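Local coordinates for methyltransferase domain-containing protein (Pyrococcus horikoshii, PDB 1VE3) that binds S-adenosylmethionine and is probably a methyltransferase that uses it as methyl donor, though its own substrate is not known, at residues G2-F10 and S186-W194; T27-Y35 and E210-L221. All blocks are in the same frame, centred on the assembly; numbering follows the deposited sequence.

In the fold
From the N terminus the chain forms helix 4-9 and then helix 19-34, builds the parallel strands of the Rossmann-like sheet, and adds a separate three-stranded antiparallel sheet before returning to the main sheet. Interaction 1 closes the first long loop when strand 188-192, an outer strand of the small sheet, comes back to the N-terminal residues 2-10. Interaction 2 closes another of nearly equal length, bringing the hairpin of strands 207-215 and 219-226, at one end of the main sheet, against residues 27-35. The segments alternate along the chain, so the two loops cross. Interaction 1 ties the small sheet to the N-terminal helix beside bound S-adenosylmethionine, and interaction 2 lays helix 19-34 on the large sheet.

Interaction 1: residues G2-F10 and S186-W194. With SAM (S-adenosylmethionine), chain C.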
loop_
_atom_site.group_PDB
_atom_site.type_symbol
_atom_site.label_atom_id
_atom_site.label_comp_id
_atom_site.label_asym_id
_atom_site.label_seq_id
_atom_site.Cartn_x
_atom_site.Cartn_y
_atom_site.Cartn_z
ATOM N N GLY A 2 -3.751 11.001 17.971
ATOM C CA GLY A 2 -4.600 11.008 16.745
ATOM C C GLY A 2 -6.064 11.112 17.114
ATOM O O GLY A 2 -6.404 11.022 18.292
ATOM N N PHE A 3 -6.933 11.307 16.122
ATOM C CA PHE A 3 -8.361 11.408 16.397
ATOM C C PHE A 3 -9.304 11.119 15.215
ATOM O O PHE A 3 -8.861 10.840 14.098
ATOM C CB PHE A 3 -8.677 12.779 17.019
ATOM C CG PHE A 3 -8.676 13.934 16.047
ATOM C CD1 PHE A 3 -8.266 13.778 14.730
ATOM C CD2 PHE A 3 -9.097 15.195 16.469
ATOM C CE1 PHE A 3 -8.278 14.854 13.851
ATOM C CE2 PHE A 3 -9.112 16.278 15.601
ATOM C CZ PHE A 3 -8.703 16.109 14.288
ATOM N N LYS A 4 -10.605 11.192 15.493
ATOM C CA LYS A 4 -11.660 10.921 14.514
ATOM C C LYS A 4 -11.459 11.470 13.098
ATOM O O LYS A 4 -11.451 10.709 12.135
ATOM C CB LYS A 4 -13.006 11.407 15.069
ATOM C CG LYS A 4 -14.213 11.087 14.193
ATOM C CD LYS A 4 -15.505 11.563 14.846
ATOM C CE LYS A 4 -16.684 11.513 13.877
ATOM N NZ LYS A 4 -16.999 10.131 13.417
ATOM N N GLU A 5 -11.301 12.781 12.959
ATOM C CA GLU A 5 -11.119 13.369 11.631
ATOM C C GLU A 5 -9.845 12.890 10.949
ATOM O O GLU A 5 -9.835 12.575 9.761
ATOM C CB GLU A 5 -11.112 14.893 11.721
ATOM C CG GLU A 5 -10.770 15.584 10.418
ATOM C CD GLU A 5 -11.473 16.919 10.270
ATOM O OE1 GLU A 5 -11.447 17.719 11.231
ATOM O OE2 GLU A 5 -12.048 17.167 9.185
ATOM N N TYR A 6 -8.764 12.848 11.706
ATOM C CA TYR A 6 -7.485 12.397 11.184
ATOM C C TYR A 6 -7.598 11.026 10.537
ATOM O O TYR A 6 -7.011 10.783 9.488
ATOM C CB TYR A 6 -6.481 12.338 12.333
ATOM C CG TYR A 6 -5.139 11.750 11.992
ATOM C CD1 TYR A 6 -4.222 12.455 11.215
ATOM C CD2 TYR A 6 -4.758 10.505 12.501
ATOM C CE1 TYR A 6 -2.953 11.938 10.960
ATOM C CE2 TYR A 6 -3.497 9.984 12.248
ATOM C CZ TYR A 6 -2.597 10.703 11.489
ATOM O OH TYR A 6 -1.321 10.220 11.305
ATOM N N TYR A 7 -8.333 10.130 11.183
ATOM C CA TYR A 7 -8.496 8.781 10.663
ATOM C C TYR A 7 -9.517 8.701 9.529
ATOM O O TYR A 7 -9.360 7.902 8.608
ATOM C CB TYR A 7 -8.869 7.814 11.795
ATOM C CG TYR A 7 -7.714 7.532 12.735
ATOM C CD1 TYR A 7 -6.507 7.030 12.252
ATOM C CD2 TYR A 7 -7.819 7.785 14.103
ATOM C CE1 TYR A 7 -5.426 6.791 13.110
ATOM C CE2 TYR A 7 -6.747 7.546 14.967
ATOM C CZ TYR A 7 -5.555 7.051 14.462
ATOM O OH TYR A 7 -4.491 6.822 15.301
ATOM N N ARG A 8 -10.552 9.532 9.586
ATOM C CA ARG A 8 -11.571 9.547 8.535
ATOM C C ARG A 8 -10.969 10.063 7.229
ATOM O O ARG A 8 -11.267 9.554 6.148
ATOM C CB ARG A 8 -12.750 10.438 8.951
ATOM C CG ARG A 8 -13.821 10.596 7.877
ATOM C CD ARG A 8 -15.055 11.342 8.392
ATOM N NE ARG A 8 -14.739 12.674 8.907
ATOM C CZ ARG A 8 -14.257 13.673 8.175
ATOM N NH1 ARG A 8 -14.033 13.502 6.879
ATOM N NH2 ARG A 8 -13.983 14.841 8.745
ATOM N N VAL A 9 -10.109 11.069 7.344
ATOM C CA VAL A 9 -9.455 11.676 6.192
ATOM C C VAL A 9 -8.393 10.812 5.501
ATOM O O VAL A 9 -8.355 10.747 4.272
ATOM C CB VAL A 9 -8.819 13.028 6.583
ATOM C CG1 VAL A 9 -7.799 13.455 5.540
ATOM C CG2 VAL A 9 -9.906 14.087 6.714
ATOM N N PHE A 10 -7.529 10.160 6.279
ATOM C CA PHE A 10 -6.476 9.324 5.695
ATOM C C PHE A 10 -6.799 7.832 5.735
ATOM O O PHE A 10 -7.368 7.337 6.705
ATOM C CB PHE A 10 -5.139 9.578 6.396
ATOM C CG PHE A 10 -4.724 11.015 6.394
ATOM C CD1 PHE A 10 -5.029 11.842 7.474
ATOM C CD2 PHE A 10 -4.059 11.557 5.300
ATOM C CE1 PHE A 10 -4.678 13.189 7.465
ATOM C CE2 PHE A 10 -3.702 12.904 5.277
ATOM C CZ PHE A 10 -4.014 13.723 6.363
ATOM N N SER A 186 -9.907 23.359 7.656
ATOM C CA SER A 186 -8.865 22.380 7.966
ATOM C C SER A 186 -9.126 21.741 9.325
ATOM O O SER A 186 -10.241 21.802 9.841
ATOM C CB SER A 186 -7.498 23.061 7.979
ATOM O OG SER A 186 -7.455 24.052 8.995
ATOM N N PHE A 187 -8.095 21.121 9.896
ATOM C CA PHE A 187 -8.222 20.480 11.201
ATOM C C PHE A 187 -6.872 20.271 11.865
ATOM O O PHE A 187 -5.841 20.209 11.195
ATOM C CB PHE A 187 -8.942 19.134 11.080
ATOM C CG PHE A 187 -8.168 18.084 10.330
ATOM C CD1 PHE A 187 -7.991 18.177 8.952
ATOM C CD2 PHE A 187 -7.642 16.980 11.000
ATOM C CE1 PHE A 187 -7.307 17.188 8.250
ATOM C CE2 PHE A 187 -6.956 15.986 10.308
ATOM C CZ PHE A 187 -6.788 16.089 8.929
ATOM N N ARG A 188 -6.890 20.163 13.190
ATOM C CA ARG A 188 -5.672 19.971 13.967
ATOM C C ARG A 188 -5.705 18.689 14.784
ATOM O O ARG A 188 -6.764 18.231 15.208
ATOM C CB ARG A 188 -5.457 21.157 14.912
ATOM C CG ARG A 188 -5.178 22.467 14.207
ATOM C CD ARG A 188 -5.152 23.644 15.176
ATOM N NE ARG A 188 -6.418 23.801 15.893
ATOM C CZ ARG A 188 -6.712 23.217 17.055
ATOM N NH1 ARG A 188 -5.828 22.431 17.657
ATOM N NH2 ARG A 188 -7.901 23.412 17.611
ATOM N N VAL A 189 -4.527 18.117 15.004
ATOM C CA VAL A 189 -4.403 16.897 15.787
ATOM C C VAL A 189 -3.220 17.046 16.733
ATOM O O VAL A 189 -2.181 17.580 16.348
ATOM C CB VAL A 189 -4.143 15.662 14.890
ATOM C CG1 VAL A 189 -4.200 14.390 15.724
ATOM C CG2 VAL A 189 -5.159 15.609 13.760
ATOM N N ARG A 190 -3.387 16.597 17.972
ATOM C CA ARG A 190 -2.304 16.643 18.947
ATOM C C ARG A 190 -1.807 15.213 19.159
ATOM O O ARG A 190 -2.585 14.315 19.460
ATOM C CB ARG A 190 -2.780 17.246 20.276
ATOM C CG ARG A 190 -1.754 17.111 21.400
ATOM C CD ARG A 190 -2.109 17.928 22.639
ATOM N NE ARG A 190 -1.782 19.338 22.470
ATOM C CZ ARG A 190 -2.659 20.287 22.167
ATOM N NH1 ARG A 190 -2.245 21.542 22.030
ATOM N NH2 ARG A 190 -3.949 19.989 22.018
ATOM N N PHE A 191 -0.508 15.006 18.978
ATOM C CA PHE A 191 0.098 13.687 19.141
ATOM C C PHE A 191 1.034 13.679 20.338
ATOM O O PHE A 191 1.668 14.692 20.628
ATOM C CB PHE A 191 0.961 13.327 17.924
ATOM C CG PHE A 191 0.208 13.196 16.636
ATOM C CD1 PHE A 191 -0.566 12.073 16.376
ATOM C CD2 PHE A 191 0.305 14.185 15.662
ATOM C CE1 PHE A 191 -1.233 11.934 15.156
ATOM C CE2 PHE A 191 -0.358 14.057 14.440
ATOM C CZ PHE A 191 -1.128 12.930 14.187
ATOM N N ASN A 192 1.129 12.540 21.023
ATOM C CA ASN A 192 2.081 12.412 22.125
ATOM C C ASN A 192 3.387 12.169 21.376
ATOM O O ASN A 192 3.428 11.335 20.470
ATOM C CB ASN A 192 1.763 11.202 23.006
ATOM C CG ASN A 192 0.668 11.483 24.008
ATOM O OD1 ASN A 192 0.854 12.268 24.935
ATOM N ND2 ASN A 192 -0.480 10.839 23.835
ATOM N N VAL A 193 4.442 12.895 21.732
ATOM C CA VAL A 193 5.718 12.736 21.045
ATOM C C VAL A 193 6.668 11.800 21.791
ATOM O O VAL A 193 6.980 12.020 22.962
ATOM C CB VAL A 193 6.430 14.095 20.860
ATOM C CG1 VAL A 193 7.622 13.927 19.924
ATOM C CG2 VAL A 193 5.453 15.138 20.319
ATOM N N TRP A 194 7.124 10.760 21.104
ATOM C CA TRP A 194 8.050 9.798 21.695
ATOM C C TRP A 194 9.373 9.697 20.940
ATOM O O TRP A 194 9.420 9.822 19.715
ATOM C CB TRP A 194 7.425 8.403 21.745
ATOM C CG TRP A 194 6.341 8.263 22.755
ATOM C CD1 TRP A 194 4.995 8.392 22.547
ATOM C CD2 TRP A 194 6.510 7.965 24.145
ATOM N NE1 TRP A 194 4.314 8.185 23.727
ATOM C CE2 TRP A 194 5.222 7.922 24.724
ATOM C CE3 TRP A 194 7.630 7.730 24.960
ATOM C CZ2 TRP A 194 5.017 7.652 26.085
ATOM C CZ3 TRP A 194 7.431 7.463 26.317
ATOM C CH2 TRP A 194 6.129 7.425 26.863
HETATM N N SAM C . -2.224 -1.267 14.889
HETATM C CA SAM C . -3.023 -0.427 13.951
HETATM C C SAM C . -2.447 -0.549 12.543
HETATM O O SAM C . -3.235 -0.591 11.589
HETATM O OXT SAM C . -1.179 -0.593 12.473
HETATM C CB SAM C . -2.923 0.994 14.405
HETATM C CG SAM C . -4.036 1.820 13.987
HETATM S SD SAM C . -3.932 3.573 14.526
HETATM C CE SAM C . -2.544 4.199 13.816
HETATM C "C5'" SAM C . -3.853 3.500 16.322
HETATM C "C4'" SAM C . -5.089 2.800 17.090
HETATM O "O4'" SAM C . -4.836 2.827 18.538
HETATM C "C3'" SAM C . -6.398 3.566 16.970
HETATM O "O3'" SAM C . -7.150 2.554 16.134
HETATM C "C2'" SAM C . -7.100 3.614 18.283
HETATM O "O2'" SAM C . -8.467 3.401 18.449
HETATM C "C1'" SAM C . -6.114 2.723 19.128
HETATM N N9 SAM C . -6.073 3.110 20.543
HETATM C C8 SAM C . -5.854 4.333 21.177
HETATM N N7 SAM C . -5.894 4.265 22.486
HETATM C C5 SAM C . -6.151 2.955 22.747
HETATM C C6 SAM C . -6.326 2.175 23.972
HETATM N N6 SAM C . -6.247 2.727 25.195
HETATM N N1 SAM C . -6.590 0.791 23.882
HETATM C C2 SAM C . -6.678 0.192 22.651
HETATM N N3 SAM C . -6.533 0.823 21.454
HETATM C C4 SAM C . -6.267 2.212 21.557
#
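G2 comes nearest to F191 and E5 to F187, so the N-terminal segment 2-10 runs counter to segment 186-194, its short helix 4-9 packing on strand 188-192. That strand borders the small antiparallel sheet that accompanies the Rossmann-like methyltransferase core, and the contact is made mainly by side chains. F187 has the largest share: its ring receives E5 CG over one face, 3.7 Å from the ring centroid in a CH-pi contact, while E5 OE2 forms a salt bridge with R8 NH2. At the rim of the same ring F3 CZ approaches F187 CD2 at 3.6 Å, and F10 CE1 lies in its plane. Were F187 an alanine, E5 CG would probably lose the ring face it lies on and a gap would open beside F3 CZ and F10 CE1. F187 also meets the ring of F180, just past the end of strand 175-179. Farther along, branched V189 spreads its two methyls: CG1 rests on bare G2 CA at 3.6 Å, and CG2 lies between the F3 ring and Y6 CB. Glycine suits its place because a CB would run into Y7 OH. Y6, with CG anti to its backbone N (chi1 174°), offers a ring face to the edge of F191, a T-shaped pair with planes at 76°. In the cofactor pocket Y7 OH, hydrogen-bonded to H115 NE2, lies 3.4 Å from SD of S-adenosylmethionine.

Interaction 2: residues T27-Y35 and E210-L221; sequences TLEPLLMKY and EAEEKVGNYSYL
L31 and L221 form the tight apolar part of this contact: L31 CB rests 3.4 Å from L221 CD2, closer than carbons usually pack. L221 presents both methyls to the helix, because CD1 reaches L32 CD2 at 4.2 Å while CD2 serves L31. The L31 chain, with CG beside the backbone N (chi1 -54°), carries CD1 on to V215 CG2 at 3.8 Å. The forked end of a leucine thus suits L221, which touches two neighbours at once, while L31 depends on its reach through CD1; behind them L32 and L221 both pack on I139 of strand 136-143. Helix 19-34 here covers one edge of the mixed sheet of a Rossmann-like methyltransferase, where strand 219-226 runs antiparallel between 136-143 and 207-215. The axes of 27-34 and 210-215 run nearly antiparallel, at 165°, and approach to 10.7 Å. The packing thins toward T27, whose CG2 only grazes V215 CG1, while its OG1 bonds to S23 O one turn earlier. At the other end the contact becomes polar and more exposed. K34 reaches out fully extended and its NZ forms a salt bridge with E213 OE2 at 3.1 Å, meeting that oxygen on the syn side, 25° out of the carboxylate plane. The hydroxyl of Y35 donates to the same oxygen through the anti lone pair, OH to OE2 2.5 Å, so one carboxylate oxygen takes two donors, and the positive lysine probably helps keep E213 ionised. Small A211 lets the tyrosine lie close, its CB 3.4 Å from Y35 OH.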
loop_
_atom_site.group_PDB
_atom_site.type_symbol
_atom_site.label_atom_id
_atom_site.label_comp_id
_atom_site.label_asym_id
_atom_site.label_seq_id
_atom_site.Cartn_x
_atom_site.Cartn_y
_atom_site.Cartn_z
ATOM N N THR A 27 5.813 -3.798 4.249
ATOM C CA THR A 27 7.097 -3.355 4.768
ATOM C C THR A 27 7.423 -4.140 6.040
ATOM O O THR A 27 8.547 -4.598 6.227
ATOM C CB THR A 27 7.091 -1.837 5.076
ATOM O OG1 THR A 27 7.072 -1.100 3.846
ATOM C CG2 THR A 27 8.329 -1.442 5.871
ATOM N N LEU A 28 6.424 -4.314 6.899
ATOM C CA LEU A 28 6.614 -5.033 8.156
ATOM C C LEU A 28 6.524 -6.553 8.045
ATOM O O LEU A 28 7.195 -7.265 8.785
ATOM C CB LEU A 28 5.606 -4.541 9.202
ATOM C CG LEU A 28 5.780 -3.083 9.629
ATOM C CD1 LEU A 28 4.745 -2.713 10.680
ATOM C CD2 LEU A 28 7.187 -2.891 10.182
ATOM N N GLU A 29 5.697 -7.039 7.124
ATOM C CA GLU A 29 5.498 -8.475 6.926
ATOM C C GLU A 29 6.757 -9.344 7.045
ATOM O O GLU A 29 6.805 -10.267 7.857
ATOM C CB GLU A 29 4.844 -8.729 5.567
ATOM C CG GLU A 29 4.456 -10.176 5.345
ATOM C CD GLU A 29 3.949 -10.432 3.943
ATOM O OE1 GLU A 29 3.105 -9.642 3.461
ATOM O OE2 GLU A 29 4.391 -11.426 3.324
ATOM N N PRO A 30 7.790 -9.062 6.235
ATOM C CA PRO A 30 9.025 -9.852 6.290
ATOM C C PRO A 30 9.739 -9.786 7.642
ATOM O O PRO A 30 10.343 -10.761 8.089
ATOM C CB PRO A 30 9.857 -9.257 5.160
ATOM C CG PRO A 30 9.425 -7.824 5.154
ATOM C CD PRO A 30 7.926 -7.948 5.282
ATOM N N LEU A 31 9.665 -8.632 8.294
ATOM C CA LEU A 31 10.304 -8.458 9.590
ATOM C C LEU A 31 9.551 -9.224 10.676
ATOM O O LEU A 31 10.159 -9.774 11.594
ATOM C CB LEU A 31 10.363 -6.970 9.937
ATOM C CG LEU A 31 11.013 -6.081 8.873
ATOM C CD1 LEU A 31 11.069 -4.652 9.370
ATOM C CD2 LEU A 31 12.418 -6.589 8.563
ATOM N N LEU A 32 8.227 -9.265 10.564
ATOM C CA LEU A 32 7.402 -9.962 11.541
ATOM C C LEU A 32 7.597 -11.471 11.469
ATOM O O LEU A 32 7.507 -12.169 12.479
ATOM C CB LEU A 32 5.925 -9.617 11.335
ATOM C CG LEU A 32 5.509 -8.183 11.686
ATOM C CD1 LEU A 32 4.019 -7.997 11.430
ATOM C CD2 LEU A 32 5.834 -7.893 13.142
HETATM N N MSE A 33 7.870 -11.977 10.273
HETATM C CA MSE A 33 8.075 -13.406 10.111
HETATM C C MSE A 33 9.470 -13.819 10.550
HETATM O O MSE A 33 9.709 -14.977 10.883
HETATM C CB MSE A 33 7.820 -13.812 8.660
HETATM C CG MSE A 33 6.367 -13.627 8.257
HETATM SE SE MSE A 33 5.156 -14.246 9.655
HETATM C CE MSE A 33 4.643 -12.546 10.401
ATOM N N LYS A 34 10.387 -12.861 10.562
ATOM C CA LYS A 34 11.755 -13.128 10.966
ATOM C C LYS A 34 11.820 -13.417 12.460
ATOM O O LYS A 34 12.780 -14.021 12.941
ATOM C CB LYS A 34 12.642 -11.927 10.629
ATOM C CG LYS A 34 14.102 -12.075 11.029
ATOM C CD LYS A 34 14.913 -10.895 10.515
ATOM C CE LYS A 34 16.369 -10.993 10.924
ATOM N NZ LYS A 34 17.187 -9.893 10.334
ATOM N N TYR A 35 10.792 -12.999 13.191
ATOM C CA TYR A 35 10.763 -13.204 14.634
ATOM C C TYR A 35 9.516 -13.930 15.122
ATOM O O TYR A 35 9.291 -14.056 16.323
ATOM C CB TYR A 35 10.896 -11.855 15.342
ATOM C CG TYR A 35 12.191 -11.139 15.025
ATOM C CD1 TYR A 35 13.416 -11.680 15.406
ATOM C CD2 TYR A 35 12.192 -9.926 14.344
ATOM C CE1 TYR A 35 14.611 -11.029 15.116
ATOM C CE2 TYR A 35 13.381 -9.267 14.050
ATOM C CZ TYR A 35 14.586 -9.825 14.439
ATOM O OH TYR A 35 15.765 -9.173 14.157
ATOM N N GLU A 210 15.103 -8.671 22.676
ATOM C CA GLU A 210 15.571 -9.810 21.894
ATOM C C GLU A 210 16.277 -9.314 20.629
ATOM O O GLU A 210 17.389 -9.731 20.332
ATOM C CB GLU A 210 14.383 -10.703 21.502
ATOM C CG GLU A 210 14.766 -11.999 20.792
ATOM C CD GLU A 210 13.558 -12.864 20.450
ATOM O OE1 GLU A 210 12.692 -13.047 21.324
ATOM O OE2 GLU A 210 13.475 -13.371 19.309
ATOM N N ALA A 211 15.626 -8.411 19.896
ATOM C CA ALA A 211 16.193 -7.874 18.663
ATOM C C ALA A 211 15.637 -6.486 18.346
ATOM O O ALA A 211 14.699 -6.021 18.993
ATOM C CB ALA A 211 15.900 -8.820 17.509
ATOM N N GLU A 212 16.216 -5.837 17.339
ATOM C CA GLU A 212 15.773 -4.511 16.935
ATOM C C GLU A 212 16.140 -4.242 15.482
ATOM O O GLU A 212 17.286 -4.429 15.079
ATOM C CB GLU A 212 16.403 -3.455 17.836
ATOM C CG GLU A 212 15.780 -2.085 17.697
ATOM C CD GLU A 212 16.001 -1.232 18.929
ATOM O OE1 GLU A 212 17.149 -0.793 19.164
ATOM O OE2 GLU A 212 15.019 -1.013 19.672
ATOM N N GLU A 213 15.156 -3.813 14.697
ATOM C CA GLU A 213 15.366 -3.523 13.284
ATOM C C GLU A 213 15.059 -2.057 13.005
ATOM O O GLU A 213 14.003 -1.555 13.400
ATOM C CB GLU A 213 14.437 -4.377 12.420
ATOM C CG GLU A 213 14.527 -5.887 12.612
ATOM C CD GLU A 213 15.658 -6.535 11.820
ATOM O OE1 GLU A 213 16.117 -5.941 10.820
ATOM O OE2 GLU A 213 16.069 -7.654 12.192
ATOM N N LYS A 214 15.970 -1.370 12.322
ATOM C CA LYS A 214 15.740 0.026 11.982
ATOM C C LYS A 214 14.966 0.063 10.667
ATOM O O LYS A 214 15.364 -0.559 9.688
ATOM C CB LYS A 214 17.061 0.776 11.838
ATOM C CG LYS A 214 16.888 2.286 11.742
ATOM C CD LYS A 214 18.180 3.019 12.074
ATOM C CE LYS A 214 17.933 4.510 12.252
ATOM N NZ LYS A 214 19.167 5.235 12.663
ATOM N N VAL A 215 13.852 0.786 10.658
ATOM C CA VAL A 215 13.002 0.891 9.476
ATOM C C VAL A 215 12.921 2.339 9.013
ATOM O O VAL A 215 12.570 3.231 9.783
ATOM C CB VAL A 215 11.572 0.381 9.779
ATOM C CG1 VAL A 215 10.713 0.437 8.518
ATOM C CG2 VAL A 215 11.634 -1.041 10.327
ATOM N N GLY A 216 13.254 2.569 7.751
ATOM C CA GLY A 216 13.212 3.919 7.229
ATOM C C GLY A 216 14.261 4.785 7.891
ATOM O O GLY A 216 15.286 4.285 8.359
ATOM N N ASN A 217 14.002 6.085 7.946
ATOM C CA ASN A 217 14.946 7.020 8.542
ATOM C C ASN A 217 14.883 7.097 10.059
ATOM O O ASN A 217 15.901 7.339 10.706
ATOM C CB ASN A 217 14.749 8.411 7.944
ATOM C CG ASN A 217 15.326 8.527 6.547
ATOM O OD1 ASN A 217 15.048 9.487 5.826
ATOM N ND2 ASN A 217 16.144 7.552 6.158
ATOM N N TYR A 218 13.704 6.887 10.633
ATOM C CA TYR A 218 13.589 6.949 12.084
ATOM C C TYR A 218 12.529 6.067 12.724
ATOM O O TYR A 218 11.945 6.434 13.738
ATOM C CB TYR A 218 13.395 8.403 12.521
ATOM C CG TYR A 218 14.692 9.079 12.919
ATOM C CD1 TYR A 218 14.915 10.429 12.640
ATOM C CD2 TYR A 218 15.694 8.369 13.588
ATOM C CE1 TYR A 218 16.108 11.056 13.016
ATOM C CE2 TYR A 218 16.884 8.984 13.971
ATOM C CZ TYR A 218 17.086 10.327 13.682
ATOM O OH TYR A 218 18.260 10.939 14.061
ATOM N N SER A 219 12.292 4.897 12.145
ATOM C CA SER A 219 11.310 3.972 12.699
ATOM C C SER A 219 11.997 2.700 13.165
ATOM O O SER A 219 13.054 2.324 12.645
ATOM C CB SER A 219 10.233 3.656 11.662
ATOM O OG SER A 219 9.441 4.801 11.424
ATOM N N TYR A 220 11.398 2.038 14.150
ATOM C CA TYR A 220 11.986 0.824 14.712
ATOM C C TYR A 220 11.027 -0.308 14.995
ATOM O O TYR A 220 9.907 -0.092 15.460
ATOM C CB TYR A 220 12.693 1.150 16.025
ATOM C CG TYR A 220 13.763 2.189 15.884
ATOM C CD1 TYR A 220 15.067 1.836 15.540
ATOM C CD2 TYR A 220 13.459 3.535 16.039
ATOM C CE1 TYR A 220 16.036 2.804 15.350
ATOM C CE2 TYR A 220 14.414 4.507 15.850
ATOM C CZ TYR A 220 15.700 4.139 15.505
ATOM O OH TYR A 220 16.640 5.119 15.306
ATOM N N LEU A 221 11.475 -1.526 14.707
ATOM C CA LEU A 221 10.707 -2.723 14.996
ATOM C C LEU A 221 11.516 -3.350 16.116
ATOM O O LEU A 221 12.678 -3.696 15.916
ATOM C CB LEU A 221 10.672 -3.681 13.809
ATOM C CG LEU A 221 9.946 -4.977 14.156
ATOM C CD1 LEU A 221 8.449 -4.740 14.140
ATOM C CD2 LEU A 221 10.324 -6.061 13.172
#